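Local atomic coordinates of uncharacterized DUF364 family protein (Pyrococcus horikoshii, PDB entry 3NPG), a protein that is of unknown function but may bind or chelate heavy metals. Residues S66-A74 against L84-V92. Residues are numbered along the deposited sequence; the frame is centred on the assembly and turned at random.
Sequences SLLEFIDKA and LGVAAINAV
L67, F70 and I71 of helix 67-72, together with A74, form the face set against L84, G85, A88, I89 and V92 of helix 79-96. The axes of the two short segments approach to 7.4 Å with 122° between their N-to-C directions, a steep crossing between antiparallel and perpendicular. Backbone proximity is greatest at G85, whose CA lies 4.2 Å from A74 CA; G85 has no side chain to stand between the two backbones, which is consistent with the near approach. The side-chain contacts are otherwise mainly apolar. A88 CB fits between F70 and I71, 3.7 Å from F70 CB and near the plane of the F70 ring, at its edge. I71 divides its branches: CG2 meets I89 CG1 at 3.7 Å, while CD1 reaches V92 CG2, the two side chains crossing at about a right angle. A74 CB closes on I89 CD1 at 3.8 Å. With CG swung away from its own backbone N (chi1 -173°), L67 lays CD2 3.7 Å from V92 CG2 and CD1 near A88 CB. Replacing L67 with an alanine would probably leave V92 CG2 without a methyl partner on that side and open a gap beside A88. Polar side chains of 66-74 bond elsewhere than to 84-92: S66 OG, at the N-cap, accepts from E69 N (154° at the hydrogen), and K73 NZ, which also reaches S61 OG, bridges to E69 OE2. The helix pair packs by L67 and L84 on strand 32-38 of the three-stranded antiparallel sheet, while helix 6-17 touches I71 and V92. F26 meets F70 edge-to-face, and L232 of a second subunit packs on F70 and L84. No hydrogen bond or salt bridge joins the segments, so the fit probably rests on apolar packing, all ten touching residues being buried.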
ATOM      1  N   SER A  66      22.281 -24.032   1.859  1.00 33.16           N
ATOM      2  CA  SER A  66      22.176 -25.383   2.407  1.00 32.23           C
ATOM      3  C   SER A  66      20.938 -25.461   3.289  1.00 33.60           C
ATOM      4  O   SER A  66      20.378 -24.424   3.651  1.00 32.67           O
ATOM      5  CB  SER A  66      23.424 -25.742   3.211  1.00 36.34           C
ATOM      6  OG  SER A  66      23.415 -25.138   4.495  1.00 43.18           O
ATOM      7  N   LEU A  67      20.495 -26.675   3.623  1.00 29.17           N
ATOM      8  CA  LEU A  67      19.303 -26.860   4.444  1.00 28.20           C
ATOM      9  C   LEU A  67      19.490 -26.284   5.864  1.00 33.58           C
ATOM     10  O   LEU A  67      18.618 -25.565   6.348  1.00 32.67           O
ATOM     11  CB  LEU A  67      18.914 -28.347   4.494  1.00 27.90           C
ATOM     12  CG  LEU A  67      17.599 -28.692   5.186  1.00 31.62           C
ATOM     13  CD1 LEU A  67      16.443 -27.855   4.643  1.00 31.60           C
ATOM     14  CD2 LEU A  67      17.290 -30.142   5.035  1.00 32.91           C
ATOM     15  N   LEU A  68      20.656 -26.544   6.494  1.00 31.45           N
ATOM     16  CA  LEU A  68      20.947 -26.036   7.843  1.00 31.32           C
ATOM     17  C   LEU A  68      21.108 -24.508   7.863  1.00 34.11           C
ATOM     18  O   LEU A  68      20.692 -23.864   8.826  1.00 33.51           O
ATOM     19  CB  LEU A  68      22.195 -26.726   8.428  1.00 32.30           C
ATOM     20  CG  LEU A  68      22.036 -28.220   8.767  1.00 37.12           C
ATOM     21  CD1 LEU A  68      23.379 -28.869   9.002  1.00 38.25           C
ATOM     22  CD2 LEU A  68      21.126 -28.417   9.972  1.00 39.09           C
ATOM     23  N   GLU A  69      21.691 -23.927   6.782  1.00 30.81           N
ATOM     24  CA  GLU A  69      21.872 -22.470   6.647  1.00 30.12           C
ATOM     25  C   GLU A  69      20.513 -21.774   6.525  1.00 31.48           C
ATOM     26  O   GLU A  69      20.289 -20.746   7.170  1.00 31.06           O
ATOM     27  CB  GLU A  69      22.762 -22.144   5.423  1.00 32.02           C
ATOM     28  CG  GLU A  69      23.070 -20.661   5.238  1.00 43.83           C
ATOM     29  CD  GLU A  69      24.132 -20.089   6.161  1.00 62.97           C
ATOM     30  OE1 GLU A  69      25.037 -20.849   6.575  1.00 68.65           O
ATOM     31  OE2 GLU A  69      24.102 -18.861   6.406  1.00 46.58           O
ATOM     32  N   PHE A  70      19.590 -22.361   5.727  1.00 26.20           N
ATOM     33  CA  PHE A  70      18.238 -21.822   5.548  1.00 24.53           C
ATOM     34  C   PHE A  70      17.477 -21.808   6.861  1.00 27.98           C
ATOM     35  O   PHE A  70      16.954 -20.764   7.248  1.00 27.70           O
ATOM     36  CB  PHE A  70      17.457 -22.628   4.486  1.00 25.68           C
ATOM     37  CG  PHE A  70      17.776 -22.295   3.038  1.00 27.30           C
ATOM     38  CD1 PHE A  70      18.655 -21.264   2.719  1.00 30.65           C
ATOM     39  CD2 PHE A  70      17.168 -22.987   1.998  1.00 29.10           C
ATOM     40  CE1 PHE A  70      18.942 -20.955   1.390  1.00 31.72           C
ATOM     41  CE2 PHE A  70      17.453 -22.675   0.668  1.00 32.14           C
ATOM     42  CZ  PHE A  70      18.339 -21.663   0.371  1.00 30.63           C
ATOM     43  N   ILE A  71      17.466 -22.959   7.588  1.00 24.68           N
ATOM     44  CA  ILE A  71      16.753 -23.099   8.872  1.00 24.26           C
ATOM     45  C   ILE A  71      17.303 -22.147   9.945  1.00 27.67           C
ATOM     46  O   ILE A  71      16.526 -21.595  10.723  1.00 26.17           O
ATOM     47  CB  ILE A  71      16.725 -24.591   9.358  1.00 27.51           C
ATOM     48  CG1 ILE A  71      16.107 -25.515   8.278  1.00 27.27           C
ATOM     49  CG2 ILE A  71      15.968 -24.726  10.692  1.00 28.32           C
ATOM     50  CD1 ILE A  71      16.344 -27.004   8.505  1.00 30.23           C
ATOM     51  N   ASP A  72      18.631 -21.934   9.969  1.00 25.08           N
ATOM     52  CA  ASP A  72      19.252 -21.030  10.943  1.00 25.57           C
ATOM     53  C   ASP A  72      18.771 -19.581  10.747  1.00 29.68           C
ATOM     54  O   ASP A  72      18.681 -18.826  11.717  1.00 29.90           O
ATOM     55  CB  ASP A  72      20.786 -21.106  10.853  1.00 28.21           C
ATOM     56  CG  ASP A  72      21.500 -20.265  11.896  1.00 40.02           C
ATOM     57  OD1 ASP A  72      21.153 -20.382  13.092  1.00 41.03           O
ATOM     58  OD2 ASP A  72      22.406 -19.491  11.514  1.00 46.47           O
ATOM     59  N   LYS A  73      18.421 -19.213   9.499  1.00 25.74           N
ATOM     60  CA  LYS A  73      17.977 -17.861   9.156  1.00 25.35           C
ATOM     61  C   LYS A  73      16.443 -17.686   9.275  1.00 28.55           C
ATOM     62  O   LYS A  73      15.900 -16.716   8.755  1.00 28.44           O
ATOM     63  CB  LYS A  73      18.454 -17.481   7.737  1.00 27.67           C
ATOM     64  CG  LYS A  73      19.982 -17.472   7.574  1.00 30.01           C
ATOM     65  CD  LYS A  73      20.617 -16.239   8.185  1.00 30.87           C
ATOM     66  CE  LYS A  73      22.113 -16.271   8.087  1.00 37.44           C
ATOM     67  NZ  LYS A  73      22.572 -16.209   6.677  1.00 47.99           N
ATOM     68  N   ALA A  74      15.759 -18.609   9.986  1.00 23.97           N
ATOM     69  CA  ALA A  74      14.308 -18.529  10.172  1.00 22.77           C
ATOM     70  C   ALA A  74      13.920 -17.396  11.117  1.00 28.96           C
ATOM     71  O   ALA A  74      12.858 -16.806  10.952  1.00 29.54           O
ATOM     72  CB  ALA A  74      13.774 -19.846  10.695  1.00 22.90           C
ATOM     73  N   LEU A  84      12.442 -18.204   3.459  1.00 23.16           N
ATOM     74  CA  LEU A  84      13.246 -19.347   2.985  1.00 23.18           C
ATOM     75  C   LEU A  84      13.529 -20.338   4.132  1.00 27.77           C
ATOM     76  O   LEU A  84      13.571 -21.552   3.905  1.00 27.50           O
ATOM     77  CB  LEU A  84      14.566 -18.864   2.356  1.00 23.40           C
ATOM     78  CG  LEU A  84      14.479 -18.371   0.905  1.00 27.71           C
ATOM     79  CD1 LEU A  84      15.640 -17.450   0.570  1.00 28.16           C
ATOM     80  CD2 LEU A  84      14.427 -19.540  -0.076  1.00 29.15           C
ATOM     81  N   GLY A  85      13.681 -19.803   5.354  1.00 23.54           N
ATOM     82  CA  GLY A  85      13.903 -20.604   6.554  1.00 22.61           C
ATOM     83  C   GLY A  85      12.682 -21.401   6.976  1.00 24.89           C
ATOM     84  O   GLY A  85      12.791 -22.590   7.279  1.00 24.28           O
ATOM     85  N   VAL A  86      11.505 -20.746   6.991  1.00 20.56           N
ATOM     86  CA  VAL A  86      10.230 -21.403   7.316  1.00 19.54           C
ATOM     87  C   VAL A  86       9.878 -22.463   6.248  1.00 22.66           C
ATOM     88  O   VAL A  86       9.474 -23.572   6.598  1.00 21.71           O
ATOM     89  CB  VAL A  86       9.089 -20.369   7.514  1.00 23.10           C
ATOM     90  CG1 VAL A  86       7.730 -21.053   7.619  1.00 22.52           C
ATOM     91  CG2 VAL A  86       9.351 -19.496   8.738  1.00 23.13           C
ATOM     92  N   ALA A  87      10.110 -22.145   4.947  1.00 19.73           N
ATOM     93  CA  ALA A  87       9.894 -23.104   3.850  1.00 19.60           C
ATOM     94  C   ALA A  87      10.798 -24.328   4.015  1.00 24.17           C
ATOM     95  O   ALA A  87      10.377 -25.445   3.727  1.00 23.60           O
ATOM     96  CB  ALA A  87      10.152 -22.439   2.507  1.00 20.33           C
ATOM     97  N   ALA A  88      12.028 -24.117   4.534  1.00 22.43           N
ATOM     98  CA  ALA A  88      12.981 -25.198   4.802  1.00 22.57           C
ATOM     99  C   ALA A  88      12.552 -26.025   6.017  1.00 26.58           C
ATOM    100  O   ALA A  88      12.697 -27.246   6.001  1.00 27.52           O
ATOM    101  CB  ALA A  88      14.373 -24.631   5.018  1.00 23.60           C
ATOM    102  N   ILE A  89      12.019 -25.359   7.079  1.00 22.56           N
ATOM    103  CA  ILE A  89      11.495 -26.060   8.268  1.00 22.76           C
ATOM    104  C   ILE A  89      10.312 -26.942   7.854  1.00 25.45           C
ATOM    105  O   ILE A  89      10.226 -28.097   8.275  1.00 25.89           O
ATOM    106  CB  ILE A  89      11.100 -25.050   9.402  1.00 26.34           C
ATOM    107  CG1 ILE A  89      12.340 -24.340   9.969  1.00 26.99           C
ATOM    108  CG2 ILE A  89      10.304 -25.756  10.527  1.00 28.11           C
ATOM    109  CD1 ILE A  89      12.031 -23.168  10.868  1.00 32.78           C
ATOM    110  N   ASN A  90       9.436 -26.410   6.976  1.00 20.10           N
ATOM    111  CA  ASN A  90       8.293 -27.147   6.446  1.00 19.39           C
ATOM    112  C   ASN A  90       8.740 -28.313   5.562  1.00 24.11           C
ATOM    113  O   ASN A  90       8.125 -29.375   5.598  1.00 24.31           O
ATOM    114  CB  ASN A  90       7.365 -26.212   5.675  1.00 17.44           C
ATOM    115  CG  ASN A  90       6.679 -25.187   6.547  1.00 29.43           C
ATOM    116  OD1 ASN A  90       6.527 -25.360   7.761  1.00 23.16           O
ATOM    117  ND2 ASN A  90       6.218 -24.110   5.941  1.00 18.55           N
ATOM    118  N   ALA A  91       9.831 -28.121   4.783  1.00 20.78           N
ATOM    119  CA  ALA A  91      10.386 -29.174   3.926  1.00 20.67           C
ATOM    120  C   ALA A  91      10.832 -30.365   4.762  1.00 25.25           C
ATOM    121  O   ALA A  91      10.447 -31.502   4.470  1.00 25.18           O
ATOM    122  CB  ALA A  91      11.555 -28.629   3.124  1.00 21.39           C
ATOM    123  N   VAL A  92      11.593 -30.096   5.855  1.00 21.96           N
ATOM    124  CA  VAL A  92      12.061 -31.128   6.792  1.00 21.80           C
ATOM    125  C   VAL A  92      10.854 -31.799   7.473  1.00 25.37           C
ATOM    126  O   VAL A  92      10.819 -33.022   7.607  1.00 26.05           O
ATOM    127  CB  VAL A  92      13.054 -30.528   7.839  1.00 25.51           C
ATOM    128  CG1 VAL A  92      13.410 -31.550   8.915  1.00 25.81           C
ATOM    129  CG2 VAL A  92      14.310 -29.998   7.157  1.00 25.40           C
TER